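Local coordinates for pectate lyase/Amb allergen (Acidovorax citrulli, PDB 4HWV), which probably cleaves pectate, the polygalacturonate of plant cell walls, by calcium-dependent beta-elimination, at residues 50-61 against 64-75; 365-373 against 397-408. All blocks are in the same frame, centred on the assembly; numbering follows the deposited sequence.

Contact 1 of 2, residues 50-61 against 64-75; sequences RNELIQALYGNT and IAPDGSVQGTPD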
loop_
_atom_site.group_PDB
_atom_site.type_symbol
_atom_site.label_atom_id
_atom_site.label_comp_id
_atom_site.label_asym_id
_atom_site.label_seq_id
_atom_site.Cartn_x
_atom_site.Cartn_y
_atom_site.Cartn_z
ATOM N N ARG A 50 -11.869 -12.467 12.945
ATOM C CA ARG A 50 -11.650 -13.798 12.416
ATOM C C ARG A 50 -12.386 -14.878 13.216
ATOM O O ARG A 50 -12.936 -15.828 12.643
ATOM C CB ARG A 50 -10.152 -14.084 12.388
ATOM C CG ARG A 50 -9.770 -15.475 11.840
ATOM C CD ARG A 50 -8.240 -15.677 11.783
ATOM N NE ARG A 50 -7.900 -16.996 11.262
ATOM C CZ ARG A 50 -7.932 -18.112 11.995
ATOM N NH1 ARG A 50 -8.274 -18.058 13.290
ATOM N NH2 ARG A 50 -7.640 -19.286 11.427
ATOM N N ASN A 51 -12.387 -14.746 14.544
ATOM C CA ASN A 51 -13.077 -15.727 15.377
ATOM C C ASN A 51 -14.580 -15.749 15.103
ATOM O O ASN A 51 -15.180 -16.821 14.941
ATOM C CB ASN A 51 -12.836 -15.477 16.872
ATOM C CG ASN A 51 -11.421 -15.830 17.316
ATOM O OD1 ASN A 51 -10.715 -16.571 16.654
ATOM N ND2 ASN A 51 -11.031 -15.342 18.483
ATOM N N GLU A 52 -15.192 -14.567 15.040
ATOM C CA GLU A 52 -16.630 -14.482 14.771
ATOM C C GLU A 52 -16.986 -15.012 13.395
ATOM O O GLU A 52 -17.987 -15.707 13.220
ATOM C CB GLU A 52 -17.113 -13.048 14.908
ATOM C CG GLU A 52 -17.028 -12.510 16.354
ATOM C CD GLU A 52 -17.460 -11.062 16.473
ATOM O OE1 GLU A 52 -17.761 -10.432 15.447
ATOM O OE2 GLU A 52 -17.517 -10.546 17.609
ATOM N N LEU A 53 -16.150 -14.692 12.407
ATOM C CA LEU A 53 -16.375 -15.195 11.051
ATOM C C LEU A 53 -16.352 -16.735 11.038
ATOM O O LEU A 53 -17.243 -17.381 10.473
ATOM C CB LEU A 53 -15.300 -14.636 10.114
ATOM C CG LEU A 53 -15.316 -15.232 8.706
ATOM C CD1 LEU A 53 -16.610 -14.960 7.945
ATOM C CD2 LEU A 53 -14.140 -14.659 7.923
ATOM N N ILE A 54 -15.331 -17.321 11.658
ATOM C CA ILE A 54 -15.238 -18.779 11.731
ATOM C C ILE A 54 -16.439 -19.389 12.466
ATOM O O ILE A 54 -17.019 -20.366 11.998
ATOM C CB ILE A 54 -13.901 -19.215 12.356
ATOM C CG1 ILE A 54 -12.762 -18.892 11.392
ATOM C CG2 ILE A 54 -13.917 -20.714 12.720
ATOM C CD1 ILE A 54 -11.386 -18.894 12.051
ATOM N N GLN A 55 -16.839 -18.821 13.608
ATOM C CA GLN A 55 -17.986 -19.396 14.303
ATOM C C GLN A 55 -19.253 -19.336 13.442
ATOM O O GLN A 55 -20.075 -20.256 13.459
ATOM C CB GLN A 55 -18.241 -18.727 15.659
ATOM C CG GLN A 55 -17.163 -18.984 16.712
ATOM C CD GLN A 55 -16.921 -20.456 17.039
ATOM O OE1 GLN A 55 -17.663 -21.355 16.622
ATOM N NE2 GLN A 55 -15.851 -20.704 17.787
ATOM N N ALA A 56 -19.432 -18.264 12.681
ATOM C CA ALA A 56 -20.598 -18.176 11.805
ATOM C C ALA A 56 -20.551 -19.273 10.737
ATOM O O ALA A 56 -21.543 -19.968 10.469
ATOM C CB ALA A 56 -20.693 -16.791 11.181
ATOM N N LEU A 57 -19.380 -19.458 10.141
ATOM C CA LEU A 57 -19.224 -20.482 9.106
ATOM C C LEU A 57 -19.407 -21.894 9.657
ATOM O O LEU A 57 -19.823 -22.804 8.929
ATOM C CB LEU A 57 -17.842 -20.354 8.452
ATOM C CG LEU A 57 -17.619 -19.081 7.629
ATOM C CD1 LEU A 57 -16.152 -18.902 7.322
ATOM C CD2 LEU A 57 -18.421 -19.083 6.331
ATOM N N TYR A 58 -19.087 -22.066 10.940
ATOM C CA TYR A 58 -19.110 -23.377 11.584
ATOM C C TYR A 58 -20.339 -23.560 12.486
ATOM O O TYR A 58 -20.433 -24.534 13.230
ATOM C CB TYR A 58 -17.820 -23.591 12.399
ATOM C CG TYR A 58 -16.606 -23.967 11.563
ATOM C CD1 TYR A 58 -16.063 -23.078 10.635
ATOM C CD2 TYR A 58 -15.998 -25.212 11.709
ATOM C CE1 TYR A 58 -14.963 -23.421 9.868
ATOM C CE2 TYR A 58 -14.879 -25.559 10.955
ATOM C CZ TYR A 58 -14.372 -24.655 10.029
ATOM O OH TYR A 58 -13.275 -24.958 9.259
ATOM N N GLY A 59 -21.297 -22.639 12.421
ATOM C CA GLY A 59 -22.494 -22.756 13.243
ATOM C C GLY A 59 -22.178 -22.919 14.716
ATOM O O GLY A 59 -22.805 -23.714 15.427
ATOM N N ASN A 60 -21.173 -22.174 15.165
ATOM C CA ASN A 60 -20.764 -22.147 16.563
ATOM C C ASN A 60 -20.212 -23.479 17.069
ATOM O O ASN A 60 -20.186 -23.724 18.272
ATOM C CB ASN A 60 -21.903 -21.615 17.455
ATOM C CG ASN A 60 -22.064 -20.142 17.301
ATOM O OD1 ASN A 60 -21.165 -19.393 17.656
ATOM N ND2 ASN A 60 -23.194 -19.705 16.748
ATOM N N THR A 61 -19.714 -24.306 16.150
ATOM C CA THR A 61 -19.090 -25.560 16.556
ATOM C C THR A 61 -17.564 -25.501 16.508
ATOM O O THR A 61 -16.909 -26.483 16.821
ATOM C CB THR A 61 -19.527 -26.752 15.684
ATOM O OG1 THR A 61 -18.933 -26.622 14.383
ATOM C CG2 THR A 61 -21.054 -26.855 15.583
ATOM N N ILE A 64 -11.282 -22.765 18.213
ATOM C CA ILE A 64 -10.184 -22.007 17.636
ATOM C C ILE A 64 -9.075 -21.971 18.680
ATOM O O ILE A 64 -9.244 -21.412 19.774
ATOM C CB ILE A 64 -10.641 -20.597 17.233
ATOM C CG1 ILE A 64 -11.864 -20.710 16.316
ATOM C CG2 ILE A 64 -9.474 -19.812 16.601
ATOM C CD1 ILE A 64 -12.455 -19.374 15.909
ATOM N N ALA A 65 -7.959 -22.615 18.345
ATOM C CA ALA A 65 -6.831 -22.785 19.243
ATOM C C ALA A 65 -6.112 -21.471 19.479
ATOM O O ALA A 65 -6.306 -20.518 18.729
ATOM C CB ALA A 65 -5.863 -23.823 18.648
ATOM N N PRO A 66 -5.250 -21.418 20.510
ATOM C CA PRO A 66 -4.426 -20.213 20.696
ATOM C C PRO A 66 -3.688 -19.771 19.427
ATOM O O PRO A 66 -3.612 -18.558 19.159
ATOM C CB PRO A 66 -3.451 -20.634 21.801
ATOM C CG PRO A 66 -4.302 -21.588 22.666
ATOM C CD PRO A 66 -5.098 -22.382 21.630
ATOM N N ASP A 67 -3.206 -20.721 18.632
ATOM C CA ASP A 67 -2.501 -20.338 17.415
ATOM C C ASP A 67 -3.416 -19.929 16.257
ATOM O O ASP A 67 -2.931 -19.474 15.217
ATOM C CB ASP A 67 -1.461 -21.387 16.984
ATOM C CG ASP A 67 -2.064 -22.709 16.525
ATOM O OD1 ASP A 67 -3.287 -22.815 16.321
ATOM O OD2 ASP A 67 -1.274 -23.656 16.344
ATOM N N GLY A 68 -4.729 -20.058 16.450
ATOM C CA GLY A 68 -5.673 -19.680 15.422
ATOM C C GLY A 68 -6.182 -20.844 14.594
ATOM O O GLY A 68 -7.183 -20.697 13.893
ATOM N N SER A 69 -5.538 -22.002 14.682
ATOM C CA SER A 69 -5.991 -23.138 13.898
ATOM C C SER A 69 -7.364 -23.615 14.375
ATOM O O SER A 69 -7.744 -23.404 15.535
ATOM C CB SER A 69 -4.972 -24.280 13.913
ATOM O OG SER A 69 -4.735 -24.762 15.214
ATOM N N VAL A 70 -8.107 -24.247 13.467
ATOM C CA VAL A 70 -9.520 -24.538 13.690
ATOM C C VAL A 70 -9.844 -26.020 13.646
ATOM O O VAL A 70 -9.374 -26.743 12.760
ATOM C CB VAL A 70 -10.369 -23.848 12.593
ATOM C CG1 VAL A 70 -11.852 -24.142 12.780
ATOM C CG2 VAL A 70 -10.101 -22.340 12.562
ATOM N N GLN A 71 -10.658 -26.455 14.609
ATOM C CA GLN A 71 -11.335 -27.741 14.560
ATOM C C GLN A 71 -12.828 -27.483 14.586
ATOM O O GLN A 71 -13.258 -26.478 15.134
ATOM C CB GLN A 71 -11.005 -28.563 15.803
ATOM C CG GLN A 71 -9.541 -28.909 16.004
ATOM C CD GLN A 71 -9.334 -29.582 17.350
ATOM O OE1 GLN A 71 -9.062 -28.915 18.357
ATOM N NE2 GLN A 71 -9.498 -30.902 17.383
ATOM N N GLY A 72 -13.613 -28.380 14.009
ATOM C CA GLY A 72 -15.057 -28.277 14.154
ATOM C C GLY A 72 -15.793 -28.673 12.889
ATOM O O GLY A 72 -15.196 -29.208 11.960
ATOM N N THR A 73 -17.090 -28.383 12.836
ATOM C CA THR A 73 -17.930 -28.848 11.733
ATOM C C THR A 73 -18.443 -27.669 10.914
ATOM O O THR A 73 -19.283 -26.915 11.395
ATOM C CB THR A 73 -19.133 -29.637 12.266
ATOM O OG1 THR A 73 -18.649 -30.738 13.041
ATOM C CG2 THR A 73 -19.997 -30.167 11.113
ATOM N N PRO A 74 -17.920 -27.467 9.684
ATOM C CA PRO A 74 -18.483 -26.399 8.840
ATOM C C PRO A 74 -19.971 -26.653 8.655
ATOM O O PRO A 74 -20.398 -27.794 8.477
ATOM C CB PRO A 74 -17.718 -26.551 7.512
ATOM C CG PRO A 74 -16.427 -27.236 7.916
ATOM C CD PRO A 74 -16.811 -28.169 9.026
ATOM N N ASP A 75 -20.755 -25.584 8.732
ATOM C CA ASP A 75 -22.221 -25.698 8.760
ATOM C C ASP A 75 -22.798 -25.619 7.349
ATOM O O ASP A 75 -22.644 -24.603 6.672
ATOM C CB ASP A 75 -22.753 -24.544 9.623
ATOM C CG ASP A 75 -24.252 -24.579 9.837
ATOM O OD1 ASP A 75 -24.939 -25.481 9.316
ATOM O OD2 ASP A 75 -24.742 -23.641 10.502
HETATM O O HOH W 1 -24.131 -21.021 10.485
#

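Contact 2 of 2, residues 365-373 against 397-408; sequences WLAGMTLGQ and DVANARISAART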
loop_
_atom_site.group_PDB
_atom_site.type_symbol
_atom_site.label_atom_id
_atom_site.label_comp_id
_atom_site.label_asym_id
_atom_site.label_seq_id
_atom_site.Cartn_x
_atom_site.Cartn_y
_atom_site.Cartn_z
ATOM N N TRP A 365 1.300 -4.307 -17.716
ATOM C CA TRP A 365 0.586 -5.312 -18.479
ATOM C C TRP A 365 1.548 -6.241 -19.222
ATOM O O TRP A 365 2.430 -5.799 -19.982
ATOM C CB TRP A 365 -0.285 -4.618 -19.505
ATOM C CG TRP A 365 -1.122 -5.514 -20.383
ATOM C CD1 TRP A 365 -0.700 -6.235 -21.474
ATOM C CD2 TRP A 365 -2.536 -5.738 -20.273
ATOM N NE1 TRP A 365 -1.759 -6.897 -22.038
ATOM C CE2 TRP A 365 -2.898 -6.603 -21.325
ATOM C CE3 TRP A 365 -3.526 -5.296 -19.380
ATOM C CZ2 TRP A 365 -4.204 -7.019 -21.525
ATOM C CZ3 TRP A 365 -4.822 -5.706 -19.592
ATOM C CH2 TRP A 365 -5.152 -6.562 -20.659
ATOM N N LEU A 366 1.339 -7.536 -19.021
ATOM C CA LEU A 366 2.064 -8.558 -19.762
ATOM C C LEU A 366 1.143 -9.302 -20.739
ATOM O O LEU A 366 1.473 -9.445 -21.916
ATOM C CB LEU A 366 2.729 -9.552 -18.801
ATOM C CG LEU A 366 3.453 -10.707 -19.499
ATOM C CD1 LEU A 366 4.619 -10.239 -20.379
ATOM C CD2 LEU A 366 3.934 -11.671 -18.434
ATOM N N ALA A 367 -0.002 -9.776 -20.256
ATOM C CA ALA A 367 -0.939 -10.545 -21.082
ATOM C C ALA A 367 -2.346 -10.296 -20.586
ATOM O O ALA A 367 -2.554 -9.973 -19.403
ATOM C CB ALA A 367 -0.620 -12.040 -21.022
ATOM N N GLY A 368 -3.299 -10.495 -21.488
ATOM C CA GLY A 368 -4.708 -10.354 -21.169
ATOM C C GLY A 368 -5.357 -11.709 -20.972
ATOM O O GLY A 368 -5.162 -12.363 -19.939
ATOM N N MET A 369 -6.135 -12.125 -21.970
ATOM C CA MET A 369 -6.791 -13.429 -21.982
ATOM C C MET A 369 -5.846 -14.452 -22.585
ATOM O O MET A 369 -5.223 -14.192 -23.617
ATOM C CB MET A 369 -8.026 -13.381 -22.882
ATOM C CG MET A 369 -9.020 -12.338 -22.531
ATOM S SD MET A 369 -10.344 -12.414 -23.739
ATOM C CE MET A 369 -11.049 -10.801 -23.382
ATOM N N THR A 370 -5.749 -15.616 -21.958
ATOM C CA THR A 370 -4.949 -16.700 -22.529
ATOM C C THR A 370 -5.827 -17.913 -22.772
ATOM O O THR A 370 -6.460 -18.434 -21.847
ATOM C CB THR A 370 -3.792 -17.101 -21.601
ATOM O OG1 THR A 370 -2.914 -15.981 -21.446
ATOM C CG2 THR A 370 -3.027 -18.285 -22.173
ATOM N N LEU A 371 -5.883 -18.340 -24.029
ATOM C CA LEU A 371 -6.459 -19.645 -24.364
ATOM C C LEU A 371 -5.438 -20.712 -24.000
ATOM O O LEU A 371 -4.486 -20.941 -24.743
ATOM C CB LEU A 371 -6.804 -19.734 -25.857
ATOM C CG LEU A 371 -7.276 -21.106 -26.348
ATOM C CD1 LEU A 371 -8.515 -21.566 -25.614
ATOM C CD2 LEU A 371 -7.521 -21.073 -27.862
ATOM N N GLY A 372 -5.613 -21.326 -22.838
ATOM C CA GLY A 372 -4.794 -22.445 -22.439
ATOM C C GLY A 372 -5.386 -23.773 -22.852
ATOM O O GLY A 372 -6.351 -23.850 -23.624
ATOM N N GLN A 373 -4.786 -24.829 -22.320
ATOM C CA GLN A 373 -5.045 -26.179 -22.801
ATOM C C GLN A 373 -6.511 -26.555 -22.704
ATOM O O GLN A 373 -7.049 -26.621 -21.602
ATOM C CB GLN A 373 -4.227 -27.174 -21.995
ATOM C CG GLN A 373 -4.235 -28.569 -22.611
ATOM C CD GLN A 373 -3.599 -28.606 -23.969
ATOM O OE1 GLN A 373 -2.604 -27.927 -24.217
ATOM N NE2 GLN A 373 -4.168 -29.410 -24.866
ATOM N N ASP A 397 -1.239 -8.247 -27.796
ATOM C CA ASP A 397 -0.924 -8.018 -26.384
ATOM C C ASP A 397 -2.075 -8.445 -25.483
ATOM O O ASP A 397 -1.901 -8.588 -24.270
ATOM C CB ASP A 397 -0.634 -6.536 -26.102
ATOM C CG ASP A 397 0.566 -6.009 -26.869
ATOM O OD1 ASP A 397 1.624 -6.678 -26.891
ATOM O OD2 ASP A 397 0.454 -4.912 -27.445
ATOM N N VAL A 398 -3.251 -8.625 -26.077
ATOM C CA VAL A 398 -4.492 -8.767 -25.315
ATOM C C VAL A 398 -5.016 -10.201 -25.268
ATOM O O VAL A 398 -5.704 -10.582 -24.325
ATOM C CB VAL A 398 -5.570 -7.786 -25.852
ATOM C CG1 VAL A 398 -6.896 -7.907 -25.094
ATOM C CG2 VAL A 398 -5.040 -6.360 -25.778
ATOM N N ALA A 399 -4.678 -11.005 -26.273
ATOM C CA ALA A 399 -5.025 -12.420 -26.236
ATOM C C ALA A 399 -3.884 -13.241 -26.794
ATOM O O ALA A 399 -3.255 -12.848 -27.776
ATOM C CB ALA A 399 -6.296 -12.690 -27.024
ATOM N N ASN A 400 -3.647 -14.393 -26.184
ATOM C CA ASN A 400 -2.638 -15.344 -26.666
ATOM C C ASN A 400 -3.095 -16.769 -26.385
ATOM O O ASN A 400 -4.177 -16.976 -25.841
ATOM C CB ASN A 400 -1.239 -15.040 -26.095
ATOM C CG ASN A 400 -1.166 -15.179 -24.589
ATOM O OD1 ASN A 400 -2.161 -15.373 -23.928
ATOM N ND2 ASN A 400 0.021 -15.012 -24.042
ATOM N N ALA A 401 -2.276 -17.747 -26.747
ATOM C CA ALA A 401 -2.638 -19.155 -26.602
ATOM C C ALA A 401 -1.467 -19.958 -26.066
ATOM O O ALA A 401 -0.316 -19.653 -26.364
ATOM C CB ALA A 401 -3.089 -19.725 -27.933
ATOM N N ARG A 402 -1.783 -20.979 -25.271
ATOM C CA ARG A 402 -0.803 -21.900 -24.708
ATOM C C ARG A 402 -1.375 -23.310 -24.828
ATOM O O ARG A 402 -2.100 -23.776 -23.929
ATOM C CB ARG A 402 -0.527 -21.561 -23.240
ATOM C CG ARG A 402 0.084 -20.198 -23.032
ATOM C CD ARG A 402 1.478 -20.151 -23.588
ATOM N NE ARG A 402 2.146 -18.882 -23.305
ATOM C CZ ARG A 402 2.245 -17.866 -24.169
ATOM N NH1 ARG A 402 1.680 -17.924 -25.375
ATOM N NH2 ARG A 402 2.906 -16.769 -23.819
ATOM N N ILE A 403 -1.075 -23.985 -25.936
ATOM C CA ILE A 403 -1.709 -25.262 -26.261
ATOM C C ILE A 403 -0.657 -26.267 -26.711
ATOM O O ILE A 403 0.299 -25.899 -27.428
ATOM C CB ILE A 403 -2.739 -25.140 -27.428
ATOM C CG1 ILE A 403 -3.802 -24.072 -27.162
ATOM C CG2 ILE A 403 -3.415 -26.507 -27.751
ATOM C CD1 ILE A 403 -4.504 -23.627 -28.427
ATOM N N SER A 404 -0.853 -27.524 -26.303
ATOM C CA SER A 404 -0.024 -28.672 -26.696
ATOM C C SER A 404 -0.898 -29.771 -27.299
ATOM O O SER A 404 -1.842 -30.224 -26.654
ATOM C CB SER A 404 0.665 -29.252 -25.448
ATOM O OG SER A 404 1.158 -30.574 -25.686
ATOM N N ALA A 405 -0.567 -30.235 -28.505
ATOM C CA ALA A 405 -1.337 -31.300 -29.148
ATOM C C ALA A 405 -1.248 -32.639 -28.449
ATOM O O ALA A 405 -2.190 -33.435 -28.513
ATOM C CB ALA A 405 -0.906 -31.465 -30.597
ATOM N N ALA A 406 -0.144 -32.915 -27.782
ATOM C CA ALA A 406 -0.024 -34.223 -27.132
ATOM C C ALA A 406 -1.044 -34.330 -26.004
ATOM O O ALA A 406 -1.717 -35.365 -25.827
ATOM C CB ALA A 406 1.392 -34.439 -26.616
ATOM N N ARG A 407 -1.202 -33.238 -25.274
ATOM C CA ARG A 407 -2.191 -33.176 -24.206
ATOM C C ARG A 407 -3.620 -33.257 -24.740
ATOM O O ARG A 407 -4.466 -33.927 -24.145
ATOM C CB ARG A 407 -1.980 -31.929 -23.347
ATOM C CG ARG A 407 -0.676 -31.950 -22.539
ATOM C CD ARG A 407 -0.642 -33.174 -21.593
ATOM N NE ARG A 407 0.536 -33.213 -20.732
ATOM C CZ ARG A 407 1.411 -34.218 -20.699
ATOM N NH1 ARG A 407 1.254 -35.278 -21.485
ATOM N NH2 ARG A 407 2.446 -34.162 -19.877
ATOM N N THR A 408 -3.877 -32.623 -25.883
ATOM C CA THR A 408 -5.168 -32.745 -26.563
ATOM C C THR A 408 -5.524 -34.202 -26.861
ATOM O O THR A 408 -6.672 -34.644 -26.649
ATOM C CB THR A 408 -5.168 -31.935 -27.872
ATOM O OG1 THR A 408 -4.870 -30.562 -27.572
ATOM C CG2 THR A 408 -6.543 -32.032 -28.583
HETATM O O HOH W 2 2.247 -6.983 -23.612
HETATM O O HOH W 3 -2.113 -24.087 -21.096
HETATM O O HOH W 4 -6.046 -31.331 -23.438
HETATM O O HOH W 5 -0.345 -26.377 -23.130
#

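Contact 1 of 2, residues 50-61 against 64-75
Tyr58, just beyond helix 50-57, lays its ring between two aliphatic groups of segment 64-75. Val70 CG1 stands over one face, 4.1 Å from the centroid of the Tyr58 ring; Pro74 covers the other, with CG in an off-centre CH-pi contact. The edge of the ring meets the backbone of Gly72 and Thr73. Back along the helix, Ile54 CD1 and Val70 CG2 meet tip to tip at 3.7 Å, and Ile64 pushes CD1 among Ile54, Asn51 and Gln55. Asn51 ND2 and Gln55 NE2 are hydrogen-bonded elsewhere, to Gly93 O and Ala62 O.

Arg50 closes the far end. Its chain is extended as far as NE (chi1 -180°), which carries the guanidinium across Ile54 to the turn at 65-68. There NH1 and NH2 of Arg50 both donate to Gly68 O, each 2.9 Å away in a bent bond; NH1 arrives on a lone pair, whereas NH2 sits above the carbonyl plane. NH2 also donates to Val158 O.

Backbone and side-chain bonds add to this hold. A nearly straight bond of 2.9 Å runs from Asp75 N to Leu57 O (170°). Thr61 OG1 bridges the two segments, accepting from Thr73 N at 3.0 Å and donating to Tyr58 O at 2.8 Å. Asp75 OD2, salt-bridged to Arg43, is linked to Ala56 O through a water.

The helix stops in a Schellman motif with Gly59 at C-prime. Side chains of the helix pack on strands 44-47, 79-83 and 160-163, consistent with the helical cap over the N-terminal end of the parallel beta-helix in pectate lyases.

Contact 2 of 2, residues 365-373 against 397-408
The indole of Trp365 meets Asp397 with its edge. Asp397 O lies in the ring plane, 2.8 Å from Trp365 NE1, and the bond is almost straight (171°), although the nitrogen stands well above the plane of the accepting carbonyl. Ala367 O lies over one face of the ring, offset toward the rim. The side chain of Trp365 leaves the backbone with CG opposite N (chi1 -179°), which brings NE1 to this carbonyl. The carboxylate of Asp397 is engaged elsewhere, by Arg391 and Arg394 N.

At the other end of the contact the flat group is the amide of Gln373. Gln373 OE1 receives Ser404 N at 2.8 Å, in the carbonyl plane and on a lone pair, while NE2 makes a weak bond to Ser404 O. A bend at chi2 (63°) curls the amide toward the first turn of helix 405-414, where Arg407 CB packs against Gln373 CD at 3.7 Å. The oxygen and nitrogen of one side chain thus serve the backbone N and O of the same N-cap residue.

Between these ends strands 369-371 and 399-401 run parallel. Met369 and Leu371 straddle their partners Ala399 and Ala401: each donates N to the residue before (Val398 O, Asn400 O) and receives at O from the residue after (Asn400 N, Arg402 N), in bonds of 2.8 to 3.0 Å. Met369, Leu371, Ala399 and Ala401 share one face of the sheet, where Leu371 and Ala399 also touch Val442 of helix 438-445; Thr370 and Asn400 occupy the opposite one. Strand 399-401 is one of the two outermost strands, within this chain, of a four-stranded parallel sheet, and the in-register ladder is that of successive coils of a right-handed parallel beta-helix.

The two contacts show two ways of adding to a beta-helix: a helix laid on early strands, probably as a cap, and one strand paired beside another. They follow one another in series along the chain and lie on opposite sides of its centre, their own centres about 40 Å apart and their nearest atoms about 29 Å apart. Contact 1 sets a helix against the early strands, including 160-163, the first of a four-stranded parallel sheet whose last, 281-283, contains Asp282. That residue binds calcium together with Asp227 and Asp278. Contact 2 belongs to a later parallel sheet, 302-306 through 399-401. Both lie away from the metal site, and neither supplies a calcium ligand.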